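Local coordinates for protein lectin CEL-I, N-acetyl-D-galactosamine-specific C-type (Cucumaria echinata, PDB 1WMY) that binds N-acetyl-D-galactosamine, probably in the calcium-dependent manner of C-type lectins, through a calcium ion held in its carbohydrate-recognition domain, at residues N107-G112 with N123-A128. Residues are numbered along the deposited sequence; the frame is centred on the assembly and turned at random.
Sequences NAEDYG and NDNSAA. With CA (calcium ion), chain D; CA (calcium ion), chain C; CA (calcium ion), chain E.
E109 reaches over the backbone of D124 and N125, and a calcium ion joins the two segments at its tip. With CG anti to its own carbonyl carbon (chi1 -58°) and the chain extended beyond, E109 OE1 lies 2.4 Å from the chain D calcium. D124 binds this ion twice, through its backbone O and through OD1, brought round by the turn of its side chain (chi1 58°); N123 OD1 lies 2.5 Å from the same calcium. Carboxylates and an amide oxygen suit this hard ion, which probably offsets the repulsion between the oxygens: E109 OE1 is only 2.8 Å from D124 O. Q101 and D103 are further ligands, while W105, Q113 and N104 engage E109, N123 and D124 respectively. In sugar-bound crystals E109 and N123 bind N-acetyl-D-galactosamine; here MPD lies beside them.

The D110 side chain leaves its backbone away from 123-128; its OD2 bridges the other two calcium ions, and E109 O shares the chain C ion. Further along, the Y111 ring turns an edge to the S126–A127 peptide, CE1 meeting A127 CB at 3.6 Å, where a small methyl fits.

N125 N donates to Y111 O (2.7 Å), while the return bond is weak; D110 and Y111 both face N125 in a classic beta bulge. N125 OD1 accepts S126 N in its carbonyl plane (2.7 Å). The contact starts the antiparallel hairpin of strands 111-115 and 122-125; strand 70-76 pairs along 111-115, its W72 touching Y111 and N125.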
ATOM      1  N   ASN A 107     -25.511   0.751  30.935  1.00 27.91           N
ATOM      2  CA  ASN A 107     -26.195   0.943  29.679  1.00 28.58           C
ATOM      3  C   ASN A 107     -25.420   1.881  28.729  1.00 26.72           C
ATOM      4  O   ASN A 107     -26.000   2.569  27.892  1.00 26.38           O
ATOM      5  CB  ASN A 107     -27.691   1.401  29.918  1.00 28.97           C
ATOM      6  CG  ASN A 107     -28.616   1.072  28.666  1.00 34.50           C
ATOM      7  OD1 ASN A 107     -28.275   0.193  27.820  1.00 37.55           O
ATOM      8  ND2 ASN A 107     -29.762   1.782  28.533  1.00 39.03           N
ATOM      9  N   ALA A 108     -24.090   1.890  28.841  1.00 25.43           N
ATOM     10  CA  ALA A 108     -23.300   2.865  28.153  1.00 25.65           C
ATOM     11  C   ALA A 108     -21.952   2.430  27.593  1.00 23.67           C
ATOM     12  O   ALA A 108     -21.048   3.278  27.534  1.00 26.30           O
ATOM     13  CB  ALA A 108     -23.048   4.114  29.078  1.00 26.37           C
ATOM     14  N   GLU A 109     -21.802   1.176  27.211  1.00 21.41           N
ATOM     15  CA  GLU A 109     -20.579   0.689  26.620  1.00 20.21           C
ATOM     16  C   GLU A 109     -20.784   0.097  25.230  1.00 19.89           C
ATOM     17  O   GLU A 109     -21.289  -1.018  25.089  1.00 16.26           O
ATOM     18  CB  GLU A 109     -19.933  -0.370  27.544  1.00 20.44           C
ATOM     19  CG  GLU A 109     -19.638   0.173  28.963  1.00 19.72           C
ATOM     20  CD  GLU A 109     -18.759  -0.786  29.775  1.00 19.61           C
ATOM     21  OE1 GLU A 109     -18.979  -2.018  29.704  1.00 19.22           O
ATOM     22  OE2 GLU A 109     -17.786  -0.323  30.435  1.00 22.20           O
ATOM     23  N   ASP A 110     -20.358   0.846  24.196  1.00 18.97           N
ATOM     24  CA  ASP A 110     -20.565   0.393  22.842  1.00 19.93           C
ATOM     25  C   ASP A 110     -19.263   0.109  22.062  1.00 19.54           C
ATOM     26  O   ASP A 110     -19.288  -0.009  20.860  1.00 18.66           O
ATOM     27  CB  ASP A 110     -21.484   1.373  22.098  1.00 20.69           C
ATOM     28  CG  ASP A 110     -22.906   1.361  22.654  1.00 21.06           C
ATOM     29  OD1 ASP A 110     -23.673   2.195  22.231  1.00 22.94           O
ATOM     30  OD2 ASP A 110     -23.351   0.477  23.467  1.00 18.26           O
ATOM     31  N   TYR A 111     -18.137   0.048  22.748  1.00 19.72           N
ATOM     32  CA  TYR A 111     -16.871   0.155  22.041  1.00 19.10           C
ATOM     33  C   TYR A 111     -15.902  -0.896  22.544  1.00 18.13           C
ATOM     34  O   TYR A 111     -15.603  -0.983  23.741  1.00 15.84           O
ATOM     35  CB  TYR A 111     -16.236   1.512  22.244  1.00 19.41           C
ATOM     36  CG  TYR A 111     -17.137   2.662  21.872  1.00 24.11           C
ATOM     37  CD1 TYR A 111     -17.568   3.554  22.818  1.00 29.61           C
ATOM     38  CD2 TYR A 111     -17.513   2.846  20.559  1.00 21.86           C
ATOM     39  CE1 TYR A 111     -18.391   4.602  22.463  1.00 35.22           C
ATOM     40  CE2 TYR A 111     -18.341   3.822  20.162  1.00 25.47           C
ATOM     41  CZ  TYR A 111     -18.770   4.751  21.098  1.00 36.75           C
ATOM     42  OH  TYR A 111     -19.592   5.795  20.687  1.00 41.58           O
ATOM     43  N   GLY A 112     -15.388  -1.666  21.605  1.00 19.12           N
ATOM     44  CA  GLY A 112     -14.537  -2.813  21.925  1.00 18.70           C
ATOM     45  C   GLY A 112     -13.055  -2.510  22.094  1.00 19.73           C
ATOM     46  O   GLY A 112     -12.521  -1.617  21.428  1.00 17.43           O
ATOM     47  N   ASN A 123     -13.117  -6.471  26.019  1.00 22.46           N
ATOM     48  CA  ASN A 123     -14.112  -5.843  26.869  1.00 20.96           C
ATOM     49  C   ASN A 123     -14.812  -4.768  26.023  1.00 19.68           C
ATOM     50  O   ASN A 123     -14.252  -4.242  25.059  1.00 18.26           O
ATOM     51  CB  ASN A 123     -13.395  -5.182  28.021  1.00 21.50           C
ATOM     52  CG  ASN A 123     -14.324  -4.362  28.873  1.00 19.79           C
ATOM     53  OD1 ASN A 123     -15.378  -4.827  29.246  1.00 18.41           O
ATOM     54  ND2 ASN A 123     -13.919  -3.165  29.224  1.00 23.71           N
ATOM     55  N   ASP A 124     -16.071  -4.475  26.347  1.00 20.50           N
ATOM     56  CA  ASP A 124     -16.736  -3.303  25.826  1.00 18.33           C
ATOM     57  C   ASP A 124     -16.612  -2.181  26.853  1.00 20.36           C
ATOM     58  O   ASP A 124     -16.751  -2.400  28.055  1.00 18.53           O
ATOM     59  CB  ASP A 124     -18.183  -3.559  25.490  1.00 19.06           C
ATOM     60  CG  ASP A 124     -19.026  -4.045  26.673  1.00 17.75           C
ATOM     61  OD1 ASP A 124     -18.466  -4.505  27.674  1.00 19.29           O
ATOM     62  OD2 ASP A 124     -20.274  -3.999  26.616  1.00 16.54           O
ATOM     63  N   ASN A 125     -16.402  -0.969  26.360  1.00 18.49           N
ATOM     64  CA  ASN A 125     -16.217   0.157  27.222  1.00 20.09           C
ATOM     65  C   ASN A 125     -16.922   1.390  26.621  1.00 20.34           C
ATOM     66  O   ASN A 125     -17.552   1.333  25.574  1.00 19.24           O
ATOM     67  CB  ASN A 125     -14.725   0.359  27.435  1.00 19.00           C
ATOM     68  CG  ASN A 125     -14.379   0.969  28.792  1.00 20.71           C
ATOM     69  OD1 ASN A 125     -15.063   1.858  29.304  1.00 22.23           O
ATOM     70  ND2 ASN A 125     -13.231   0.574  29.305  1.00 19.64           N
ATOM     71  N   SER A 126     -16.812   2.508  27.302  1.00 20.77           N
ATOM     72  CA  SER A 126     -17.648   3.625  26.985  1.00 22.37           C
ATOM     73  C   SER A 126     -16.913   4.681  26.144  1.00 24.34           C
ATOM     74  O   SER A 126     -15.730   4.606  25.910  1.00 22.05           O
ATOM     75  CB  SER A 126     -18.146   4.250  28.306  1.00 24.26           C
ATOM     76  OG  SER A 126     -17.052   4.919  28.916  1.00 26.16           O
ATOM     77  N   ALA A 127     -17.663   5.708  25.757  1.00 27.16           N
ATOM     78  CA  ALA A 127     -17.140   6.821  24.973  1.00 29.34           C
ATOM     79  C   ALA A 127     -16.249   7.753  25.796  1.00 31.26           C
ATOM     80  O   ALA A 127     -15.608   8.605  25.249  1.00 34.18           O
ATOM     81  CB  ALA A 127     -18.305   7.636  24.318  1.00 29.59           C
ATOM     82  N   ALA A 128     -16.215   7.621  27.088  1.00 31.39           N
ATOM     83  CA  ALA A 128     -15.349   8.473  27.865  1.00 33.47           C
ATOM     84  C   ALA A 128     -14.021   7.777  28.271  1.00 33.11           C
ATOM     85  O   ALA A 128     -13.128   8.410  28.803  1.00 33.61           O
ATOM     86  CB  ALA A 128     -16.090   8.946  29.105  1.00 35.52           C
TER
HETATM   87 CA    CA D 202     -17.651  -3.961  29.809  1.00 17.45          CA
HETATM   88 CA    CA C 201     -23.285  -1.773  23.961  1.00 13.13          CA
HETATM   89 CA    CA E 203     -25.658   1.175  23.233  1.00 17.26          CA
HETATM   90  O   HOH W   1     -25.163   1.505  25.481  1.00 25.99           O
HETATM   91  O   HOH W   2     -20.499   5.716  26.594  1.00 28.82           O
HETATM   92  O   HOH W   3     -17.618   2.231  31.163  1.00 31.52           O
HETATM   93  O   HOH W   4     -22.363  -3.848  25.011  1.00 16.28           O
HETATM   94  O   HOH W   5     -26.648   3.331  22.856  1.00 31.21           O
HETATM   95  O   HOH W   6     -26.334   0.661  21.137  1.00 19.81           O